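Local atomic coordinates of GCN5-related N-acetyltransferase (Arthrobacter sp., PDB entry 2R1I), a protein that probably transfers an acetyl group from acetyl-coenzyme A to an amine of an acceptor substrate. Residues Leu82-Phe87 / Leu100-Val105. Numbering follows the deposited sequence.
Sequences LAVLSF and LDELYV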
loop_
_atom_site.group_PDB
_atom_site.type_symbol
_atom_site.label_atom_id
_atom_site.label_comp_id
_atom_site.label_asym_id
_atom_site.label_seq_id
_atom_site.Cartn_x
_atom_site.Cartn_y
_atom_site.Cartn_z
ATOM N N LEU A 82 -9.531 -2.882 -17.192
ATOM C CA LEU A 82 -9.716 -1.983 -16.067
ATOM C C LEU A 82 -8.454 -1.824 -15.246
ATOM O O LEU A 82 -7.551 -2.688 -15.313
ATOM C CB LEU A 82 -10.887 -2.463 -15.205
ATOM C CG LEU A 82 -10.863 -3.776 -14.437
ATOM C CD1 LEU A 82 -9.915 -3.766 -13.231
ATOM C CD2 LEU A 82 -12.280 -4.093 -13.927
ATOM N N ALA A 83 -8.396 -0.709 -14.515
ATOM C CA ALA A 83 -7.391 -0.458 -13.494
ATOM C C ALA A 83 -8.092 -0.128 -12.166
ATOM O O ALA A 83 -9.131 0.545 -12.186
ATOM C CB ALA A 83 -6.508 0.688 -13.902
ATOM N N VAL A 84 -7.518 -0.628 -11.063
ATOM C CA VAL A 84 -7.984 -0.371 -9.685
ATOM C C VAL A 84 -6.856 0.346 -8.963
ATOM O O VAL A 84 -5.732 -0.207 -8.873
ATOM C CB VAL A 84 -8.385 -1.654 -8.921
ATOM C CG1 VAL A 84 -8.918 -1.310 -7.548
ATOM C CG2 VAL A 84 -9.456 -2.397 -9.708
ATOM N N LEU A 85 -7.189 1.541 -8.495
ATOM C CA LEU A 85 -6.265 2.425 -7.738
ATOM C C LEU A 85 -6.744 2.592 -6.340
ATOM O O LEU A 85 -7.914 2.866 -6.131
ATOM C CB LEU A 85 -6.180 3.803 -8.344
ATOM C CG LEU A 85 -5.502 3.880 -9.712
ATOM C CD1 LEU A 85 -5.885 5.162 -10.473
ATOM C CD2 LEU A 85 -3.981 3.807 -9.526
ATOM N N SER A 86 -5.847 2.511 -5.344
ATOM C CA SER A 86 -6.195 2.871 -3.985
ATOM C C SER A 86 -5.325 4.038 -3.536
ATOM O O SER A 86 -4.191 4.154 -3.963
ATOM C CB SER A 86 -5.998 1.691 -3.045
ATOM O OG SER A 86 -4.672 1.239 -2.963
ATOM N N PHE A 87 -5.916 4.855 -2.681
ATOM C CA PHE A 87 -5.285 6.069 -2.134
ATOM C C PHE A 87 -5.243 6.004 -0.637
ATOM O O PHE A 87 -6.186 5.519 0.007
ATOM C CB PHE A 87 -6.118 7.263 -2.566
ATOM C CG PHE A 87 -6.068 7.536 -4.037
ATOM C CD1 PHE A 87 -6.900 6.862 -4.915
ATOM C CD2 PHE A 87 -5.133 8.416 -4.534
ATOM C CE1 PHE A 87 -6.785 7.100 -6.289
ATOM C CE2 PHE A 87 -5.003 8.666 -5.861
ATOM C CZ PHE A 87 -5.846 8.009 -6.759
ATOM N N LEU A 100 -1.400 0.977 -7.599
ATOM C CA LEU A 100 -2.062 0.252 -8.688
ATOM C C LEU A 100 -2.407 -1.167 -8.211
ATOM O O LEU A 100 -1.619 -2.101 -8.348
ATOM C CB LEU A 100 -1.179 0.242 -9.924
ATOM C CG LEU A 100 -1.837 -0.338 -11.195
ATOM C CD1 LEU A 100 -3.029 0.549 -11.625
ATOM C CD2 LEU A 100 -0.825 -0.455 -12.364
ATOM N N ASP A 101 -3.571 -1.292 -7.557
ATOM C CA ASP A 101 -4.040 -2.538 -6.944
ATOM C C ASP A 101 -4.183 -3.633 -8.006
ATOM O O ASP A 101 -3.871 -4.794 -7.774
ATOM C CB ASP A 101 -5.434 -2.332 -6.295
ATOM C CG ASP A 101 -5.446 -1.477 -5.040
ATOM O OD1 ASP A 101 -4.406 -0.952 -4.599
ATOM O OD2 ASP A 101 -6.569 -1.294 -4.499
ATOM N N GLU A 102 -4.727 -3.269 -9.157
ATOM C CA GLU A 102 -4.930 -4.204 -10.245
ATOM C C GLU A 102 -4.836 -3.478 -11.566
ATOM O O GLU A 102 -5.274 -2.339 -11.724
ATOM C CB GLU A 102 -6.296 -4.945 -10.187
ATOM C CG GLU A 102 -6.704 -5.602 -8.872
ATOM C CD GLU A 102 -5.899 -6.808 -8.468
ATOM O OE1 GLU A 102 -5.099 -7.355 -9.266
ATOM O OE2 GLU A 102 -6.025 -7.204 -7.285
ATOM N N LEU A 103 -4.316 -4.188 -12.572
ATOM C CA LEU A 103 -4.409 -3.733 -13.925
ATOM C C LEU A 103 -4.766 -5.002 -14.735
ATOM O O LEU A 103 -3.940 -5.899 -14.918
ATOM C CB LEU A 103 -3.085 -3.111 -14.382
ATOM C CG LEU A 103 -2.975 -2.714 -15.872
ATOM C CD1 LEU A 103 -4.000 -1.684 -16.282
ATOM C CD2 LEU A 103 -1.547 -2.214 -16.193
ATOM N N TYR A 104 -6.012 -5.091 -15.156
ATOM C CA TYR A 104 -6.553 -6.285 -15.782
ATOM C C TYR A 104 -6.835 -6.029 -17.264
ATOM O O TYR A 104 -7.722 -5.252 -17.604
ATOM C CB TYR A 104 -7.840 -6.688 -15.102
ATOM C CG TYR A 104 -7.720 -7.446 -13.802
ATOM C CD1 TYR A 104 -6.535 -8.036 -13.385
ATOM C CD2 TYR A 104 -8.838 -7.655 -13.031
ATOM C CE1 TYR A 104 -6.481 -8.760 -12.208
ATOM C CE2 TYR A 104 -8.786 -8.389 -11.868
ATOM C CZ TYR A 104 -7.623 -8.933 -11.455
ATOM O OH TYR A 104 -7.608 -9.676 -10.288
ATOM N N VAL A 105 -6.065 -6.672 -18.148
ATOM C CA VAL A 105 -6.289 -6.560 -19.585
ATOM C C VAL A 105 -6.043 -7.947 -20.183
ATOM O O VAL A 105 -5.337 -8.765 -19.579
ATOM C CB VAL A 105 -5.360 -5.520 -20.219
ATOM C CG1 VAL A 105 -5.643 -4.120 -19.689
ATOM C CG2 VAL A 105 -3.890 -5.917 -20.000
#
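Val84 faces both Asp101 and Glu102, a classic beta bulge in the antiparallel hairpin of strands 81-88 and 97-104, central in the GNAT sheet. Val84 O takes a fairly straight bond from Glu102 N at 3.2 Å and a weak, bent one from Asp101 N. Val84 N returns a bond to Glu102 O at 2.9 Å. The bulge turns the Asp101 side chain toward strand 81-88. There the side chains of Val84 and Asp101 cross at about a right angle, and Val84 CG1, anti to the backbone N (chi1 -177°), meets Asp101 CB at 3.8 Å. With OG set between the backbone N and the carbonyl carbon (chi1 62°), the Ser86 hydroxyl donates to the syn side of Asp101 OD1 at 2.7 Å, 17° out of the carboxylate plane. An alanine in place of Asp101 would lose the carboxylate and would probably leave the hydroxyl of the buried Ser86 without this acceptor. CG2 of Val84 lies alongside Glu102 CB. The Glu102 chain then bends at chi2, and its OE2 bonds Trp92 NE1 of the second subunit. On the same face, Glu102 CB sits over the centre of the Tyr104 ring, 4.3 Å above its plane. Leu82 CD1 packs against Tyr104 CD2 at 4.0 Å, and both residues touch Leu40 of helix 33-47. The other face carries Ala83, Leu85, Leu100 and Leu103. Leu103 CD1 meets Ala83 CB, and Leu100 CD1 reaches Leu85 CD2 at 4.0 Å.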